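Long-range contact in cytochrome c, mono-and diheme variant (Methylophaga aminisulfidivorans MP, PDB 7C90), which probably carries electrons by means of a covalently bound heme c, as a cytochrome cL associated with bacterial methanol oxidation: residues A[103-117]-A[151-164]. Residues are numbered along the deposited sequence; the frame is centred on the assembly and turned at random.
Sequences ALGDDYYTYPKNAND and VRSVYWGSADKADW. With NA (sodium ion), chain K; NA (sodium ion), chain L; HEC (heme c), chain E.
Gly105 and Tyr155 bring their CA atoms to 4.3 Å, and the backbone N of Trp156 gives a nearly straight hydrogen bond to Gly105 O (2.8 Å, 169° at the hydrogen). In this class I cytochrome c fold, the bond joins the loop 103-117, which carries heme and sodium ligands, to the chain just after helix 141-153. The same Trp156 lays its indole over Gly105, whose CA makes a CH-pi contact with the six-membered ring, 3.6 Å from its centroid; no side chain intervenes there.

Arg152, on the helix itself, shows how one guanidinium can tie the end of a 3-10 turn to the first residue of the next helix. A bend at its second torsion (chi2 -53°) turns the group toward the loop, with both acceptors close to its plane: NH1 and NH2 donate to Asn114 O, end-on, while NE and NH2 hold Asp117 OD1 side-on, each 2.9 Å away. These two-nitrogen grips should fix the group's rotation. An edge carbon, CE3, of Trp164 lies over the rim of one guanidinium face, while Arg152 CD sits over the centre of the indole; Asn71 takes the other carboxylate oxygen of Asp117. Asn114, its OD1 hydrogen-bonded to Thr123, sends ND2 to heme O1A (2.7 Å), so Arg152 braces the backbone of a heme-binding residue.

Earlier in the loop, Asp107 OD2 accepts from Ser158 N, met from above the carboxylate plane, and forms a long salt bridge with Lys161. Tyr155 is sandwiched, Gly157 N over one face and Trp164 CH2 over the other. Its OH donates to Ser158 O and accepts from a water that also bonds Tyr109 OH at 2.5 Å; 3.0 Å above one face of the Tyr109 ring, toward the rim, lies one of the two sodium ions bridged by Tyr108 O and Asp106 OD1, the one that Asp106 O also binds.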
loop_
_atom_site.group_PDB
_atom_site.type_symbol
_atom_site.label_atom_id
_atom_site.label_comp_id
_atom_site.label_asym_id
_atom_site.label_seq_id
_atom_site.Cartn_x
_atom_site.Cartn_y
_atom_site.Cartn_z
ATOM N N ALA A 103 -1.128 10.651 6.060
ATOM C CA ALA A 103 -1.877 11.377 7.100
ATOM C C ALA A 103 -2.668 12.473 6.376
ATOM O O ALA A 103 -2.106 13.078 5.426
ATOM C CB ALA A 103 -0.916 11.930 8.136
ATOM N N LEU A 104 -3.927 12.672 6.755
ATOM C CA LEU A 104 -4.797 13.744 6.193
ATOM C C LEU A 104 -5.027 14.872 7.206
ATOM O O LEU A 104 -5.689 15.819 6.823
ATOM C CB LEU A 104 -6.123 13.117 5.781
ATOM C CG LEU A 104 -5.990 12.002 4.751
ATOM C CD1 LEU A 104 -7.370 11.492 4.345
ATOM C CD2 LEU A 104 -5.216 12.496 3.545
ATOM N N GLY A 105 -4.490 14.771 8.435
ATOM C CA GLY A 105 -4.767 15.692 9.559
ATOM C C GLY A 105 -3.647 16.695 9.795
ATOM O O GLY A 105 -3.788 17.564 10.672
ATOM N N ASP A 106 -2.575 16.602 9.023
ATOM C CA ASP A 106 -1.304 17.342 9.209
ATOM C C ASP A 106 -1.215 18.483 8.199
ATOM O O ASP A 106 -2.105 18.558 7.326
ATOM C CB ASP A 106 -0.138 16.370 9.083
ATOM C CG ASP A 106 0.007 15.738 7.710
ATOM O OD1 ASP A 106 -1.011 15.709 6.923
ATOM O OD2 ASP A 106 1.127 15.245 7.438
ATOM N N ASP A 107 -0.218 19.365 8.323
ATOM C CA ASP A 107 -0.006 20.462 7.343
ATOM C C ASP A 107 1.034 20.047 6.303
ATOM O O ASP A 107 1.440 20.911 5.537
ATOM C CB ASP A 107 0.386 21.791 7.996
ATOM C CG ASP A 107 1.467 21.692 9.060
ATOM O OD1 ASP A 107 2.138 20.637 9.125
ATOM O OD2 ASP A 107 1.601 22.661 9.834
ATOM N N TYR A 108 1.424 18.771 6.254
ATOM C CA TYR A 108 2.235 18.218 5.142
ATOM C C TYR A 108 1.300 17.646 4.076
ATOM O O TYR A 108 0.318 16.982 4.421
ATOM C CB TYR A 108 3.208 17.171 5.677
ATOM C CG TYR A 108 4.175 17.710 6.699
ATOM C CD1 TYR A 108 5.242 18.505 6.319
ATOM C CD2 TYR A 108 4.004 17.436 8.041
ATOM C CE1 TYR A 108 6.142 18.982 7.251
ATOM C CE2 TYR A 108 4.885 17.923 8.994
ATOM C CZ TYR A 108 5.967 18.681 8.591
ATOM O OH TYR A 108 6.849 19.130 9.523
ATOM N N TYR A 109 1.587 17.926 2.818
ATOM C CA TYR A 109 0.750 17.554 1.643
ATOM C C TYR A 109 1.635 16.914 0.559
ATOM O O TYR A 109 2.727 17.415 0.234
ATOM C CB TYR A 109 -0.006 18.784 1.108
ATOM C CG TYR A 109 -1.023 19.349 2.068
ATOM C CD1 TYR A 109 -2.301 18.816 2.137
ATOM C CD2 TYR A 109 -0.691 20.361 2.974
ATOM C CE1 TYR A 109 -3.238 19.283 3.043
ATOM C CE2 TYR A 109 -1.613 20.836 3.898
ATOM C CZ TYR A 109 -2.901 20.311 3.918
ATOM O OH TYR A 109 -3.837 20.737 4.826
ATOM N N THR A 110 1.139 15.845 -0.043
ATOM C CA THR A 110 1.668 15.333 -1.316
ATOM C C THR A 110 1.363 16.347 -2.430
ATOM O O THR A 110 2.265 16.643 -3.246
ATOM C CB THR A 110 1.106 13.938 -1.575
ATOM O OG1 THR A 110 1.263 13.233 -0.343
ATOM C CG2 THR A 110 1.769 13.268 -2.753
ATOM N N TYR A 111 0.127 16.842 -2.476
ATOM C CA TYR A 111 -0.363 17.834 -3.452
ATOM C C TYR A 111 -0.800 19.077 -2.691
ATOM O O TYR A 111 -1.729 19.032 -1.894
ATOM C CB TYR A 111 -1.459 17.197 -4.301
ATOM C CG TYR A 111 -1.104 15.854 -4.896
ATOM C CD1 TYR A 111 -0.334 15.769 -6.043
ATOM C CD2 TYR A 111 -1.530 14.675 -4.320
ATOM C CE1 TYR A 111 0.007 14.544 -6.597
ATOM C CE2 TYR A 111 -1.220 13.443 -4.877
ATOM C CZ TYR A 111 -0.462 13.378 -6.030
ATOM O OH TYR A 111 -0.114 12.169 -6.560
ATOM N N PRO A 112 -0.111 20.227 -2.872
ATOM C CA PRO A 112 -0.420 21.444 -2.108
ATOM C C PRO A 112 -1.859 21.991 -2.230
ATOM O O PRO A 112 -2.398 22.566 -1.250
ATOM C CB PRO A 112 0.614 22.471 -2.637
ATOM C CG PRO A 112 1.098 21.923 -3.970
ATOM C CD PRO A 112 0.987 20.415 -3.832
ATOM N N LYS A 113 -2.516 21.780 -3.377
ATOM C CA LYS A 113 -3.934 22.207 -3.564
ATOM C C LYS A 113 -4.827 21.557 -2.504
ATOM O O LYS A 113 -5.928 22.072 -2.299
ATOM C CB LYS A 113 -4.448 21.851 -4.964
ATOM C CG LYS A 113 -4.612 20.361 -5.221
ATOM C CD LYS A 113 -5.051 20.091 -6.657
ATOM C CE LYS A 113 -6.179 19.098 -6.757
ATOM N NZ LYS A 113 -6.657 18.882 -8.145
ATOM N N ASN A 114 -4.409 20.450 -1.876
ATOM C CA ASN A 114 -5.270 19.724 -0.912
ATOM C C ASN A 114 -5.390 20.531 0.394
ATOM O O ASN A 114 -6.256 20.177 1.218
ATOM C CB ASN A 114 -4.852 18.258 -0.732
ATOM C CG ASN A 114 -5.126 17.445 -1.985
ATOM O OD1 ASN A 114 -6.118 17.698 -2.686
ATOM N ND2 ASN A 114 -4.254 16.486 -2.290
ATOM N N ALA A 115 -4.658 21.640 0.536
ATOM C CA ALA A 115 -4.817 22.585 1.675
ATOM C C ALA A 115 -6.098 23.417 1.513
ATOM O O ALA A 115 -6.546 24.037 2.523
ATOM C CB ALA A 115 -3.609 23.473 1.801
ATOM N N ASN A 116 -6.698 23.440 0.318
ATOM C CA ASN A 116 -7.974 24.170 0.107
ATOM C C ASN A 116 -9.062 23.159 -0.283
ATOM O O ASN A 116 -8.728 22.019 -0.686
ATOM C CB ASN A 116 -7.749 25.348 -0.847
ATOM C CG ASN A 116 -7.511 24.940 -2.282
ATOM O OD1 ASN A 116 -8.368 24.326 -2.926
ATOM N ND2 ASN A 116 -6.336 25.282 -2.788
ATOM N N ASP A 117 -10.336 23.536 -0.127
ATOM C CA ASP A 117 -11.464 22.589 -0.272
ATOM C C ASP A 117 -11.700 22.255 -1.758
ATOM O O ASP A 117 -12.106 21.095 -2.034
ATOM C CB ASP A 117 -12.701 23.080 0.481
ATOM C CG ASP A 117 -12.586 22.862 1.991
ATOM O OD1 ASP A 117 -11.779 21.985 2.416
ATOM O OD2 ASP A 117 -13.293 23.578 2.724
ATOM N N VAL A 151 -12.571 15.569 7.868
ATOM C CA VAL A 151 -11.095 15.590 7.699
ATOM C C VAL A 151 -10.569 16.942 8.199
ATOM O O VAL A 151 -9.476 16.956 8.863
ATOM C CB VAL A 151 -10.680 15.287 6.240
ATOM C CG1 VAL A 151 -9.210 15.559 6.003
ATOM C CG2 VAL A 151 -10.996 13.844 5.828
ATOM N N ARG A 152 -11.268 18.049 7.897
ATOM C CA ARG A 152 -10.795 19.383 8.359
ATOM C C ARG A 152 -10.938 19.475 9.890
ATOM O O ARG A 152 -10.060 20.029 10.480
ATOM C CB ARG A 152 -11.538 20.517 7.662
ATOM C CG ARG A 152 -11.335 20.541 6.161
ATOM C CD ARG A 152 -9.882 20.526 5.723
ATOM N NE ARG A 152 -9.855 20.969 4.340
ATOM C CZ ARG A 152 -8.838 20.848 3.499
ATOM N NH1 ARG A 152 -7.712 20.273 3.875
ATOM N NH2 ARG A 152 -8.982 21.270 2.258
ATOM N N SER A 153 -11.961 18.865 10.483
ATOM C CA SER A 153 -12.316 18.996 11.922
ATOM C C SER A 153 -11.237 18.338 12.790
ATOM O O SER A 153 -11.087 18.766 13.937
ATOM C CB SER A 153 -13.679 18.407 12.198
ATOM O OG SER A 153 -13.638 16.969 12.191
ATOM N N VAL A 154 -10.498 17.347 12.269
ATOM C CA VAL A 154 -9.503 16.571 13.074
ATOM C C VAL A 154 -8.105 17.117 12.832
ATOM O O VAL A 154 -7.194 16.594 13.430
ATOM C CB VAL A 154 -9.589 15.061 12.820
ATOM C CG1 VAL A 154 -10.886 14.524 13.377
ATOM C CG2 VAL A 154 -9.429 14.676 11.347
ATOM N N TYR A 155 -7.975 18.188 12.044
ATOM C CA TYR A 155 -6.681 18.838 11.707
ATOM C C TYR A 155 -5.928 19.233 12.973
ATOM O O TYR A 155 -6.550 19.877 13.844
ATOM C CB TYR A 155 -6.941 20.130 10.942
ATOM C CG TYR A 155 -5.745 20.862 10.406
ATOM C CD1 TYR A 155 -4.955 20.335 9.392
ATOM C CD2 TYR A 155 -5.476 22.150 10.831
ATOM C CE1 TYR A 155 -3.882 21.044 8.876
ATOM C CE2 TYR A 155 -4.425 22.880 10.304
ATOM C CZ TYR A 155 -3.650 22.346 9.301
ATOM O OH TYR A 155 -2.643 23.101 8.771
ATOM N N TRP A 156 -4.624 18.949 12.994
ATOM C CA TRP A 156 -3.692 19.178 14.129
ATOM C C TRP A 156 -2.490 19.972 13.634
ATOM O O TRP A 156 -1.518 20.052 14.364
ATOM C CB TRP A 156 -3.266 17.846 14.784
ATOM C CG TRP A 156 -2.528 16.896 13.892
ATOM C CD1 TRP A 156 -1.243 17.003 13.451
ATOM C CD2 TRP A 156 -3.057 15.703 13.292
ATOM N NE1 TRP A 156 -0.933 15.953 12.629
ATOM C CE2 TRP A 156 -2.029 15.142 12.513
ATOM C CE3 TRP A 156 -4.300 15.072 13.321
ATOM C CZ2 TRP A 156 -2.204 13.963 11.790
ATOM C CZ3 TRP A 156 -4.482 13.920 12.593
ATOM C CH2 TRP A 156 -3.442 13.375 11.842
ATOM N N GLY A 157 -2.528 20.471 12.398
ATOM C CA GLY A 157 -1.458 21.308 11.841
ATOM C C GLY A 157 -1.619 22.773 12.241
ATOM O O GLY A 157 -2.458 23.078 13.095
ATOM N N SER A 158 -0.838 23.644 11.630
ATOM C CA SER A 158 -0.782 25.091 11.942
ATOM C C SER A 158 -1.929 25.816 11.229
ATOM O O SER A 158 -2.296 25.405 10.112
ATOM C CB SER A 158 0.552 25.656 11.555
ATOM O OG SER A 158 0.606 25.858 10.152
ATOM N N ALA A 159 -2.471 26.860 11.853
ATOM C CA ALA A 159 -3.557 27.699 11.297
ATOM C C ALA A 159 -3.055 28.407 10.038
ATOM O O ALA A 159 -3.863 28.679 9.142
ATOM C CB ALA A 159 -4.011 28.703 12.328
ATOM N N ASP A 160 -1.766 28.718 9.999
ATOM C CA ASP A 160 -1.152 29.529 8.918
ATOM C C ASP A 160 -1.244 28.761 7.596
ATOM O O ASP A 160 -1.246 29.400 6.548
ATOM C CB ASP A 160 0.289 29.908 9.277
ATOM C CG ASP A 160 0.473 30.261 10.747
ATOM O OD1 ASP A 160 0.477 29.324 11.587
ATOM O OD2 ASP A 160 0.584 31.471 11.050
ATOM N N LYS A 161 -1.266 27.429 7.630
ATOM C CA LYS A 161 -1.215 26.611 6.387
ATOM C C LYS A 161 -2.630 26.122 6.040
ATOM O O LYS A 161 -2.746 25.503 4.987
ATOM C CB LYS A 161 -0.210 25.462 6.515
ATOM C CG LYS A 161 1.223 25.887 6.815
ATOM C CD LYS A 161 2.283 24.861 6.430
ATOM C CE LYS A 161 3.358 24.660 7.484
ATOM N NZ LYS A 161 4.094 23.384 7.299
ATOM N N ALA A 162 -3.644 26.420 6.868
ATOM C CA ALA A 162 -5.029 25.936 6.704
ATOM C C ALA A 162 -5.783 26.821 5.706
ATOM O O ALA A 162 -6.585 27.682 6.141
ATOM C CB ALA A 162 -5.727 25.890 8.040
ATOM N N ASP A 163 -5.567 26.601 4.408
ATOM C CA ASP A 163 -6.066 27.511 3.343
ATOM C C ASP A 163 -7.598 27.537 3.323
ATOM O O ASP A 163 -8.118 28.558 2.894
ATOM C CB ASP A 163 -5.424 27.209 1.987
ATOM C CG ASP A 163 -3.941 27.554 1.939
ATOM O OD1 ASP A 163 -3.519 28.469 2.680
ATOM O OD2 ASP A 163 -3.206 26.900 1.165
ATOM N N TRP A 164 -8.303 26.508 3.808
ATOM C CA TRP A 164 -9.790 26.440 3.812
ATOM C C TRP A 164 -10.390 27.379 4.880
ATOM O O TRP A 164 -11.580 27.669 4.790
ATOM C CB TRP A 164 -10.290 24.996 3.997
ATOM C CG TRP A 164 -10.143 24.451 5.385
ATOM C CD1 TRP A 164 -11.101 24.430 6.361
ATOM C CD2 TRP A 164 -8.959 23.894 5.974
ATOM N NE1 TRP A 164 -10.595 23.887 7.509
ATOM C CE2 TRP A 164 -9.277 23.581 7.317
ATOM C CE3 TRP A 164 -7.667 23.642 5.513
ATOM C CZ2 TRP A 164 -8.364 22.993 8.182
ATOM C CZ3 TRP A 164 -6.749 23.085 6.379
ATOM C CH2 TRP A 164 -7.100 22.770 7.694
HETATM NA NA NA K . -2.118 17.391 5.040
HETATM NA NA NA L . 0.397 14.454 4.790
HETATM FE FE HEC E . -6.556 8.370 -0.289
HETATM C CHA HEC E . -3.792 10.154 -1.307
HETATM C CHB HEC E . -8.043 11.209 0.720
HETATM C CHC HEC E . -9.457 6.604 0.214
HETATM C CHD HEC E . -4.809 5.466 -0.644
HETATM N NA HEC E . -6.000 10.339 -0.352
HETATM C C1A HEC E . -4.873 10.899 -0.740
HETATM C C2A HEC E . -4.820 12.372 -0.631
HETATM C C3A HEC E . -6.118 12.693 -0.062
HETATM C C4A HEC E . -6.721 11.355 0.135
HETATM C CMA HEC E . -6.711 13.990 0.366
HETATM C CAA HEC E . -3.740 13.304 -1.034
HETATM C CBA HEC E . -3.148 13.753 0.291
HETATM C CGA HEC E . -2.105 14.805 0.107
HETATM O O1A HEC E . -2.119 15.499 -0.927
HETATM O O2A HEC E . -1.211 14.870 0.990
HETATM N NB HEC E . -8.431 8.853 0.362
HETATM C C1B HEC E . -8.842 10.016 0.789
HETATM C C2B HEC E . -10.232 10.049 1.288
HETATM C C3B HEC E . -10.663 8.668 1.099
HETATM C C4B HEC E . -9.486 8.033 0.524
HETATM C CMB HEC E . -10.978 11.227 1.845
HETATM C CAB HEC E . -12.035 8.071 1.424
HETATM C CBB HEC E . -13.087 8.589 0.507
HETATM N NC HEC E . -7.034 6.391 -0.219
HETATM C C1C HEC E . -8.260 5.875 -0.056
HETATM C C2C HEC E . -8.335 4.404 -0.064
HETATM C C3C HEC E . -6.930 4.072 -0.327
HETATM C C4C HEC E . -6.224 5.343 -0.396
HETATM C CMC HEC E . -9.569 3.593 0.133
HETATM C CAC HEC E . -6.426 2.651 -0.349
HETATM C CBC HEC E . -7.153 1.758 -1.315
HETATM N ND HEC E . -4.620 7.907 -0.846
HETATM C C1D HEC E . -4.082 6.703 -0.924
HETATM C C2D HEC E . -2.715 6.670 -1.404
HETATM C C3D HEC E . -2.393 8.061 -1.617
HETATM C C4D HEC E . -3.659 8.708 -1.263
HETATM C CMD HEC E . -1.890 5.463 -1.637
HETATM C CAD HEC E . -1.172 8.661 -2.180
HETATM C CBD HEC E . -1.529 8.866 -3.660
HETATM C CGD HEC E . -0.708 9.893 -4.420
HETATM O O1D HEC E . 0.365 10.295 -3.937
HETATM O O2D HEC E . -1.088 10.303 -5.551
HETATM O O HOH W 1 -7.058 17.827 8.300
HETATM O O HOH W 2 -4.675 17.719 5.476
HETATM O O HOH W 3 5.194 21.651 9.019
HETATM O O HOH W 4 -2.917 22.687 6.057
HETATM O O HOH W 5 1.343 13.870 2.572
HETATM O O HOH W 6 -2.079 15.173 3.470
HETATM O O HOH W 7 2.807 13.157 5.158
#